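Local coordinates for protein argonaute (Marinitoga piezophila, PDB 5I4A) that cleaves single-stranded DNA under the direction of short guide RNAs that carry a 5'-hydroxyl end, and may defend against invading mobile genetic elements, at residues K84-I95 against I135-L146. Numbering follows the deposited sequence.
Sequences KKLFVKTLYKYI and IKIHNISNEYYL. With nucleotides of chain B.
A helix-on-hairpin interface packs helix segment 84-95 of the N-terminal domain on β-hairpin 135-146 of linker L1, and it illustrates how a domain interface can double as a nucleic-acid grip. Ile137 and Tyr92 form its centre. Ile137 CD1 lies over the middle of the Tyr92 ring, 3.5 Å from its centroid and almost along the ring normal, a CH-pi contact, while the base of A11 of chain B, the bound RNA, covers the opposite face. The ring is thus clamped between an aliphatic tip and a purine. The Tyr92 hydroxyl accepts the main-chain N-H of Ile137 (N to OH 2.8 Å, nearly straight) and donates to OP2 of A11 at 3.2 Å, linking strand to phosphate. Lys136, on the same strand, passes that hydroxyl with its CD and delivers NZ to OP1 of A11 at 2.8 Å, so both non-bridging oxygens are held.

Ile137 CD1 also packs against Leu91 CG and Ile95 CD1, and Ile95 CD1 meets Leu146 CD1 tip to tip at 3.5 Å. Toward the hairpin turn, Phe87 presents its edge to a face of Tyr144, with the planes at 52°; Asn139 ND2 lies over the other face. With CG anti to the carbonyl carbon (chi1 -80°), Tyr144 reaches toward the helix start, where its hydroxyl hydrogen-bonds to Glu80, which also forms a salt bridge with Lys84.

The helix runs nearly antiparallel to strand 135-140, at 154°, while strand 51-56 touches its Leu86, Thr90 and Tyr94; strand 8-10 pairs with the hairpin's second strand, and strand 560-565 of the PIWI domain meets Ile140.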
ATOM      1  N   LYS A  84     -25.738  10.308   2.876  1.00 39.84           N
ATOM      2  CA  LYS A  84     -25.022   9.554   1.849  1.00 36.30           C
ATOM      3  C   LYS A  84     -24.438   8.265   2.410  1.00 38.78           C
ATOM      4  O   LYS A  84     -24.491   7.220   1.756  1.00 44.15           O
ATOM      5  CB  LYS A  84     -23.923  10.426   1.247  1.00 37.47           C
ATOM      6  CG  LYS A  84     -24.428  11.550   0.362  1.00 50.06           C
ATOM      7  CD  LYS A  84     -23.302  12.502  -0.003  1.00 51.09           C
ATOM      8  CE  LYS A  84     -23.374  12.919  -1.463  1.00 55.40           C
ATOM      9  NZ  LYS A  84     -22.866  11.848  -2.364  1.00 54.12           N
ATOM     10  N   LYS A  85     -23.871   8.319   3.618  1.00 39.83           N
ATOM     11  CA  LYS A  85     -23.204   7.144   4.167  1.00 39.32           C
ATOM     12  C   LYS A  85     -24.196   6.023   4.443  1.00 37.69           C
ATOM     13  O   LYS A  85     -23.880   4.844   4.245  1.00 36.34           O
ATOM     14  CB  LYS A  85     -22.438   7.521   5.433  1.00 40.09           C
ATOM     15  CG  LYS A  85     -21.356   8.558   5.189  1.00 55.22           C
ATOM     16  CD  LYS A  85     -20.296   8.550   6.274  1.00 62.64           C
ATOM     17  CE  LYS A  85     -18.947   8.957   5.700  1.00 67.69           C
ATOM     18  NZ  LYS A  85     -19.045  10.198   4.877  1.00 65.45           N
ATOM     19  N   LEU A  86     -25.405   6.368   4.897  1.00 35.70           N
ATOM     20  CA  LEU A  86     -26.419   5.347   5.137  1.00 31.05           C
ATOM     21  C   LEU A  86     -26.793   4.631   3.847  1.00 32.03           C
ATOM     22  O   LEU A  86     -26.962   3.405   3.833  1.00 32.50           O
ATOM     23  CB  LEU A  86     -27.656   5.972   5.779  1.00 29.14           C
ATOM     24  CG  LEU A  86     -28.844   5.052   6.069  1.00 35.59           C
ATOM     25  CD1 LEU A  86     -28.409   3.863   6.906  1.00 32.34           C
ATOM     26  CD2 LEU A  86     -29.954   5.823   6.767  1.00 44.58           C
ATOM     27  N   PHE A  87     -26.927   5.380   2.749  1.00 28.57           N
ATOM     28  CA  PHE A  87     -27.234   4.755   1.468  1.00 28.78           C
ATOM     29  C   PHE A  87     -26.125   3.801   1.042  1.00 34.59           C
ATOM     30  O   PHE A  87     -26.398   2.685   0.584  1.00 32.22           O
ATOM     31  CB  PHE A  87     -27.462   5.828   0.401  1.00 35.77           C
ATOM     32  CG  PHE A  87     -27.747   5.275  -0.969  1.00 34.24           C
ATOM     33  CD1 PHE A  87     -29.034   4.919  -1.329  1.00 30.32           C
ATOM     34  CD2 PHE A  87     -26.728   5.107  -1.893  1.00 35.29           C
ATOM     35  CE1 PHE A  87     -29.299   4.406  -2.584  1.00 34.54           C
ATOM     36  CE2 PHE A  87     -26.988   4.595  -3.150  1.00 25.23           C
ATOM     37  CZ  PHE A  87     -28.273   4.244  -3.493  1.00 32.82           C
ATOM     38  N   VAL A  88     -24.867   4.222   1.193  1.00 30.00           N
ATOM     39  CA  VAL A  88     -23.740   3.387   0.785  1.00 31.77           C
ATOM     40  C   VAL A  88     -23.632   2.162   1.685  1.00 32.83           C
ATOM     41  O   VAL A  88     -23.430   1.037   1.212  1.00 31.71           O
ATOM     42  CB  VAL A  88     -22.438   4.209   0.789  1.00 35.50           C
ATOM     43  CG1 VAL A  88     -21.232   3.309   0.551  1.00 34.66           C
ATOM     44  CG2 VAL A  88     -22.500   5.307  -0.261  1.00 31.13           C
ATOM     45  N   LYS A  89     -23.756   2.365   2.998  1.00 26.12           N
ATOM     46  CA  LYS A  89     -23.731   1.244   3.931  1.00 30.23           C
ATOM     47  C   LYS A  89     -24.825   0.236   3.599  1.00 35.01           C
ATOM     48  O   LYS A  89     -24.582  -0.975   3.554  1.00 36.09           O
ATOM     49  CB  LYS A  89     -23.887   1.758   5.360  1.00 32.73           C
ATOM     50  CG  LYS A  89     -24.196   0.685   6.387  1.00 33.22           C
ATOM     51  CD  LYS A  89     -24.541   1.307   7.729  1.00 36.23           C
ATOM     52  CE  LYS A  89     -24.879   0.247   8.765  1.00 46.32           C
ATOM     53  NZ  LYS A  89     -25.195   0.859  10.084  1.00 50.41           N
ATOM     54  N   THR A  90     -26.039   0.730   3.346  1.00 33.23           N
ATOM     55  CA  THR A  90     -27.157  -0.152   3.027  1.00 30.56           C
ATOM     56  C   THR A  90     -26.915  -0.905   1.726  1.00 32.21           C
ATOM     57  O   THR A  90     -27.195  -2.106   1.632  1.00 27.43           O
ATOM     58  CB  THR A  90     -28.446   0.660   2.938  1.00 29.55           C
ATOM     59  OG1 THR A  90     -28.609   1.431   4.137  1.00 32.98           O
ATOM     60  CG2 THR A  90     -29.645  -0.258   2.761  1.00 30.10           C
ATOM     61  N   LEU A  91     -26.397  -0.215   0.709  1.00 28.49           N
ATOM     62  CA  LEU A  91     -26.141  -0.862  -0.574  1.00 32.70           C
ATOM     63  C   LEU A  91     -25.058  -1.929  -0.447  1.00 35.33           C
ATOM     64  O   LEU A  91     -25.157  -3.001  -1.056  1.00 32.14           O
ATOM     65  CB  LEU A  91     -25.751   0.190  -1.610  1.00 28.74           C
ATOM     66  CG  LEU A  91     -25.714  -0.209  -3.084  1.00 35.60           C
ATOM     67  CD1 LEU A  91     -27.037  -0.813  -3.514  1.00 33.01           C
ATOM     68  CD2 LEU A  91     -25.387   1.008  -3.927  1.00 31.80           C
ATOM     69  N   TYR A  92     -24.018  -1.653   0.346  1.00 30.62           N
ATOM     70  CA  TYR A  92     -22.976  -2.648   0.591  1.00 32.55           C
ATOM     71  C   TYR A  92     -23.552  -3.901   1.236  1.00 32.74           C
ATOM     72  O   TYR A  92     -23.252  -5.026   0.818  1.00 28.16           O
ATOM     73  CB  TYR A  92     -21.880  -2.048   1.472  1.00 32.11           C
ATOM     74  CG  TYR A  92     -20.689  -1.514   0.709  1.00 30.90           C
ATOM     75  CD1 TYR A  92     -19.998  -2.315  -0.191  1.00 29.58           C
ATOM     76  CD2 TYR A  92     -20.258  -0.208   0.888  1.00 27.46           C
ATOM     77  CE1 TYR A  92     -18.907  -1.828  -0.889  1.00 26.58           C
ATOM     78  CE2 TYR A  92     -19.170   0.287   0.197  1.00 29.57           C
ATOM     79  CZ  TYR A  92     -18.496  -0.526  -0.689  1.00 32.87           C
ATOM     80  OH  TYR A  92     -17.414  -0.031  -1.380  1.00 32.46           O
ATOM     81  N   LYS A  93     -24.382  -3.726   2.267  1.00 24.22           N
ATOM     82  CA  LYS A  93     -24.997  -4.876   2.920  1.00 32.64           C
ATOM     83  C   LYS A  93     -25.938  -5.610   1.978  1.00 28.82           C
ATOM     84  O   LYS A  93     -26.048  -6.840   2.043  1.00 29.36           O
ATOM     85  CB  LYS A  93     -25.742  -4.427   4.178  1.00 33.38           C
ATOM     86  CG  LYS A  93     -24.846  -3.810   5.241  1.00 32.10           C
ATOM     87  CD  LYS A  93     -25.663  -3.214   6.376  1.00 31.26           C
ATOM     88  CE  LYS A  93     -26.506  -4.271   7.068  1.00 43.05           C
ATOM     89  NZ  LYS A  93     -27.339  -3.676   8.150  1.00 50.19           N
ATOM     90  N   TYR A  94     -26.612  -4.878   1.092  1.00 36.41           N
ATOM     91  CA  TYR A  94     -27.529  -5.521   0.158  1.00 30.43           C
ATOM     92  C   TYR A  94     -26.774  -6.351  -0.872  1.00 35.27           C
ATOM     93  O   TYR A  94     -27.228  -7.436  -1.256  1.00 34.72           O
ATOM     94  CB  TYR A  94     -28.402  -4.477  -0.532  1.00 33.86           C
ATOM     95  CG  TYR A  94     -29.394  -5.094  -1.481  1.00 43.02           C
ATOM     96  CD1 TYR A  94     -30.327  -6.013  -1.025  1.00 48.80           C
ATOM     97  CD2 TYR A  94     -29.393  -4.772  -2.830  1.00 47.92           C
ATOM     98  CE1 TYR A  94     -31.235  -6.590  -1.883  1.00 50.94           C
ATOM     99  CE2 TYR A  94     -30.301  -5.346  -3.698  1.00 50.21           C
ATOM    100  CZ  TYR A  94     -31.219  -6.255  -3.217  1.00 52.31           C
ATOM    101  OH  TYR A  94     -32.128  -6.834  -4.067  1.00 63.31           O
ATOM    102  N   ILE A  95     -25.623  -5.856  -1.334  1.00 32.73           N
ATOM    103  CA  ILE A  95     -24.805  -6.623  -2.269  1.00 33.51           C
ATOM    104  C   ILE A  95     -24.284  -7.885  -1.602  1.00 31.93           C
ATOM    105  O   ILE A  95     -24.295  -8.972  -2.195  1.00 39.14           O
ATOM    106  CB  ILE A  95     -23.657  -5.747  -2.806  1.00 28.50           C
ATOM    107  CG1 ILE A  95     -24.207  -4.709  -3.785  1.00 35.57           C
ATOM    108  CG2 ILE A  95     -22.573  -6.604  -3.458  1.00 22.84           C
ATOM    109  CD1 ILE A  95     -23.407  -3.433  -3.816  1.00 42.39           C
ATOM    110  N   ILE A 135     -15.876  -6.348  -4.909  1.00 29.09           N
ATOM    111  CA  ILE A 135     -16.899  -5.375  -5.267  1.00 43.06           C
ATOM    112  C   ILE A 135     -16.718  -4.134  -4.404  1.00 39.35           C
ATOM    113  O   ILE A 135     -16.561  -4.241  -3.183  1.00 36.70           O
ATOM    114  CB  ILE A 135     -18.312  -5.961  -5.089  1.00 37.73           C
ATOM    115  CG1 ILE A 135     -18.412  -7.338  -5.748  1.00 39.30           C
ATOM    116  CG2 ILE A 135     -19.339  -5.038  -5.678  1.00 39.74           C
ATOM    117  CD1 ILE A 135     -18.380  -7.302  -7.255  1.00 37.97           C
ATOM    118  N   LYS A 136     -16.747  -2.961  -5.035  1.00 40.23           N
ATOM    119  CA  LYS A 136     -16.653  -1.690  -4.330  1.00 32.74           C
ATOM    120  C   LYS A 136     -17.635  -0.698  -4.940  1.00 34.65           C
ATOM    121  O   LYS A 136     -18.004  -0.805  -6.111  1.00 36.58           O
ATOM    122  CB  LYS A 136     -15.228  -1.122  -4.378  1.00 29.39           C
ATOM    123  CG  LYS A 136     -14.236  -1.880  -3.512  1.00 49.20           C
ATOM    124  CD  LYS A 136     -14.665  -1.854  -2.058  1.00 58.37           C
ATOM    125  CE  LYS A 136     -13.572  -2.377  -1.146  1.00 60.36           C
ATOM    126  NZ  LYS A 136     -13.792  -1.939   0.260  1.00 62.44           N
ATOM    127  N   ILE A 137     -18.049   0.273  -4.129  1.00 32.08           N
ATOM    128  CA  ILE A 137     -19.049   1.265  -4.510  1.00 28.86           C
ATOM    129  C   ILE A 137     -18.354   2.604  -4.705  1.00 31.59           C
ATOM    130  O   ILE A 137     -17.563   3.030  -3.854  1.00 32.89           O
ATOM    131  CB  ILE A 137     -20.163   1.371  -3.453  1.00 30.65           C
ATOM    132  CG1 ILE A 137     -20.947   0.060  -3.371  1.00 27.50           C
ATOM    133  CG2 ILE A 137     -21.091   2.537  -3.761  1.00 29.66           C
ATOM    134  CD1 ILE A 137     -22.012   0.057  -2.296  1.00 28.41           C
ATOM    135  N   HIS A 138     -18.658   3.272  -5.815  1.00 31.10           N
ATOM    136  CA  HIS A 138     -18.008   4.520  -6.179  1.00 33.54           C
ATOM    137  C   HIS A 138     -19.054   5.573  -6.508  1.00 40.68           C
ATOM    138  O   HIS A 138     -20.060   5.281  -7.159  1.00 41.85           O
ATOM    139  CB  HIS A 138     -17.069   4.316  -7.368  1.00 28.93           C
ATOM    140  CG  HIS A 138     -16.148   3.150  -7.205  1.00 42.92           C
ATOM    141  ND1 HIS A 138     -14.942   3.240  -6.544  1.00 33.70           N
ATOM    142  CD2 HIS A 138     -16.265   1.859  -7.599  1.00 39.00           C
ATOM    143  CE1 HIS A 138     -14.352   2.059  -6.546  1.00 35.86           C
ATOM    144  NE2 HIS A 138     -15.134   1.203  -7.178  1.00 36.09           N
ATOM    145  N   ASN A 139     -18.811   6.795  -6.047  1.00 43.27           N
ATOM    146  CA  ASN A 139     -19.686   7.936  -6.297  1.00 41.73           C
ATOM    147  C   ASN A 139     -18.968   8.856  -7.283  1.00 45.34           C
ATOM    148  O   ASN A 139     -18.137   9.679  -6.888  1.00 44.14           O
ATOM    149  CB  ASN A 139     -20.030   8.649  -4.993  1.00 36.22           C
ATOM    150  CG  ASN A 139     -21.222   9.578  -5.128  1.00 50.61           C
ATOM    151  OD1 ASN A 139     -21.360  10.543  -4.377  1.00 55.09           O
ATOM    152  ND2 ASN A 139     -22.092   9.289  -6.089  1.00 47.57           N
ATOM    153  N   ILE A 140     -19.280   8.701  -8.569  1.00 40.34           N
ATOM    154  CA  ILE A 140     -18.640   9.453  -9.641  1.00 40.27           C
ATOM    155  C   ILE A 140     -19.693  10.311 -10.328  1.00 47.12           C
ATOM    156  O   ILE A 140     -20.726   9.795 -10.771  1.00 51.48           O
ATOM    157  CB  ILE A 140     -17.965   8.525 -10.667  1.00 36.72           C
ATOM    158  CG1 ILE A 140     -17.111   7.462  -9.974  1.00 35.61           C
ATOM    159  CG2 ILE A 140     -17.120   9.335 -11.646  1.00 36.13           C
ATOM    160  CD1 ILE A 140     -16.495   6.465 -10.941  1.00 41.49           C
ATOM    161  N   SER A 141     -19.422  11.615 -10.428  1.00 49.52           N
ATOM    162  CA  SER A 141     -20.269  12.545 -11.182  1.00 48.76           C
ATOM    163  C   SER A 141     -21.728  12.481 -10.736  1.00 54.64           C
ATOM    164  O   SER A 141     -22.642  12.402 -11.561  1.00 63.85           O
ATOM    165  CB  SER A 141     -20.159  12.294 -12.689  1.00 42.66           C
ATOM    166  OG  SER A 141     -19.043  12.964 -13.246  1.00 56.90           O
ATOM    167  N   ASN A 142     -21.950  12.505  -9.423  1.00 54.23           N
ATOM    168  CA  ASN A 142     -23.266  12.486  -8.783  1.00 56.18           C
ATOM    169  C   ASN A 142     -24.023  11.181  -8.993  1.00 52.54           C
ATOM    170  O   ASN A 142     -25.187  11.089  -8.585  1.00 52.87           O
ATOM    171  CB  ASN A 142     -24.161  13.645  -9.247  1.00 56.59           C
ATOM    172  CG  ASN A 142     -24.230  14.771  -8.239  1.00 67.52           C
ATOM    173  OD1 ASN A 142     -23.613  14.707  -7.176  1.00 75.07           O
ATOM    174  ND2 ASN A 142     -24.981  15.814  -8.572  1.00 65.82           N
ATOM    175  N   GLU A 143     -23.417  10.175  -9.614  1.00 41.29           N
ATOM    176  CA  GLU A 143     -24.047   8.879  -9.809  1.00 41.30           C
ATOM    177  C   GLU A 143     -23.246   7.813  -9.078  1.00 41.18           C
ATOM    178  O   GLU A 143     -22.060   7.987  -8.785  1.00 39.42           O
ATOM    179  CB  GLU A 143     -24.159   8.538 -11.301  1.00 41.61           C
ATOM    180  CG  GLU A 143     -24.999   9.525 -12.098  1.00 46.22           C
ATOM    181  CD  GLU A 143     -26.492   9.322 -11.899  1.00 70.78           C
ATOM    182  OE1 GLU A 143     -26.930   8.154 -11.822  1.00 68.34           O
ATOM    183  OE2 GLU A 143     -27.227  10.328 -11.820  1.00 80.58           O
ATOM    184  N   TYR A 144     -23.910   6.702  -8.776  1.00 42.04           N
ATOM    185  CA  TYR A 144     -23.303   5.610  -8.027  1.00 38.85           C
ATOM    186  C   TYR A 144     -22.933   4.473  -8.967  1.00 38.00           C
ATOM    187  O   TYR A 144     -23.728   4.084  -9.830  1.00 43.92           O
ATOM    188  CB  TYR A 144     -24.244   5.107  -6.934  1.00 36.09           C
ATOM    189  CG  TYR A 144     -24.235   5.981  -5.705  1.00 34.05           C
ATOM    190  CD1 TYR A 144     -23.317   5.763  -4.687  1.00 33.90           C
ATOM    191  CD2 TYR A 144     -25.133   7.030  -5.567  1.00 36.11           C
ATOM    192  CE1 TYR A 144     -23.295   6.562  -3.561  1.00 36.74           C
ATOM    193  CE2 TYR A 144     -25.121   7.835  -4.442  1.00 36.34           C
ATOM    194  CZ  TYR A 144     -24.200   7.595  -3.443  1.00 34.94           C
ATOM    195  OH  TYR A 144     -24.179   8.391  -2.321  1.00 38.01           O
ATOM    196  N   TYR A 145     -21.724   3.944  -8.794  1.00 29.15           N
ATOM    197  CA  TYR A 145     -21.206   2.878  -9.637  1.00 35.71           C
ATOM    198  C   TYR A 145     -20.709   1.732  -8.769  1.00 38.41           C
ATOM    199  O   TYR A 145     -20.546   1.855  -7.551  1.00 42.04           O
ATOM    200  CB  TYR A 145     -20.081   3.381 -10.549  1.00 35.09           C
ATOM    201  CG  TYR A 145     -20.537   4.402 -11.566  1.00 33.75           C
ATOM    202  CD1 TYR A 145     -20.595   5.752 -11.246  1.00 34.17           C
ATOM    203  CD2 TYR A 145     -20.911   4.014 -12.846  1.00 42.47           C
ATOM    204  CE1 TYR A 145     -21.014   6.688 -12.174  1.00 42.21           C
ATOM    205  CE2 TYR A 145     -21.330   4.943 -13.781  1.00 38.79           C
ATOM    206  CZ  TYR A 145     -21.380   6.278 -13.439  1.00 48.20           C
ATOM    207  OH  TYR A 145     -21.796   7.207 -14.366  1.00 51.46           O
ATOM    208  N   LEU A 146     -20.455   0.607  -9.429  1.00 43.00           N
ATOM    209  CA  LEU A 146     -20.045  -0.630  -8.777  1.00 40.39           C
ATOM    210  C   LEU A 146     -18.882  -1.209  -9.565  1.00 41.79           C
ATOM    211  O   LEU A 146     -19.064  -1.637 -10.710  1.00 54.93           O
ATOM    212  CB  LEU A 146     -21.208  -1.617  -8.722  1.00 48.33           C
ATOM    213  CG  LEU A 146     -21.114  -2.729  -7.686  1.00 56.10           C
ATOM    214  CD1 LEU A 146     -21.284  -2.131  -6.303  1.00 65.66           C
ATOM    215  CD2 LEU A 146     -22.146  -3.818  -7.950  1.00 48.33           C
TER
ATOM    216  P     A B  11     -15.602   1.606   1.481  1.00 83.25           P
ATOM    217  OP1   A B  11     -15.382   0.150   1.306  1.00 87.55           O
ATOM    218  OP2   A B  11     -16.351   2.372   0.452  1.00 78.26           O
ATOM    219  O5'   A B  11     -16.326   1.802   2.884  1.00 76.37           O
ATOM    220  C5'   A B  11     -16.929   3.037   3.235  1.00 73.83           C
ATOM    221  C4'   A B  11     -17.895   2.850   4.371  1.00 77.77           C
ATOM    222  O4'   A B  11     -19.035   2.085   3.898  1.00 76.15           O
ATOM    223  C3'   A B  11     -17.344   2.043   5.538  1.00 82.43           C
ATOM    224  O3'   A B  11     -16.606   2.814   6.480  1.00 87.17           O
ATOM    225  C2'   A B  11     -18.585   1.369   6.112  1.00 79.99           C
ATOM    226  O2'   A B  11     -19.319   2.251   6.950  1.00 78.23           O
ATOM    227  C1'   A B  11     -19.398   1.110   4.850  1.00 75.76           C
ATOM    228  N9    A B  11     -19.108  -0.217   4.280  1.00 62.06           N
ATOM    229  C8    A B  11     -18.105  -0.596   3.416  1.00 51.09           C
ATOM    230  N7    A B  11     -18.136  -1.871   3.100  1.00 50.51           N
ATOM    231  C5    A B  11     -19.234  -2.352   3.810  1.00 52.43           C
ATOM    232  C6    A B  11     -19.823  -3.623   3.920  1.00 53.98           C
ATOM    233  N6    A B  11     -19.370  -4.712   3.283  1.00 53.84           N
ATOM    234  N1    A B  11     -20.906  -3.740   4.714  1.00 55.73           N
ATOM    235  C2    A B  11     -21.377  -2.663   5.357  1.00 55.93           C
ATOM    236  N3    A B  11     -20.911  -1.420   5.336  1.00 54.59           N
ATOM    237  C4    A B  11     -19.833  -1.341   4.537  1.00 57.78           C
ATOM    238  P     U B  10      -9.752  -1.769   1.401  1.00 71.61           P
ATOM    239  OP1   U B  10     -10.031  -2.643   0.238  1.00 65.95           O
ATOM    240  OP2   U B  10      -8.448  -1.065   1.474  1.00 74.81           O
ATOM    241  O5'   U B  10     -10.947  -0.733   1.571  1.00 70.30           O
ATOM    242  O3'   U B  10     -14.171   2.305   1.684  1.00 85.69           O
TER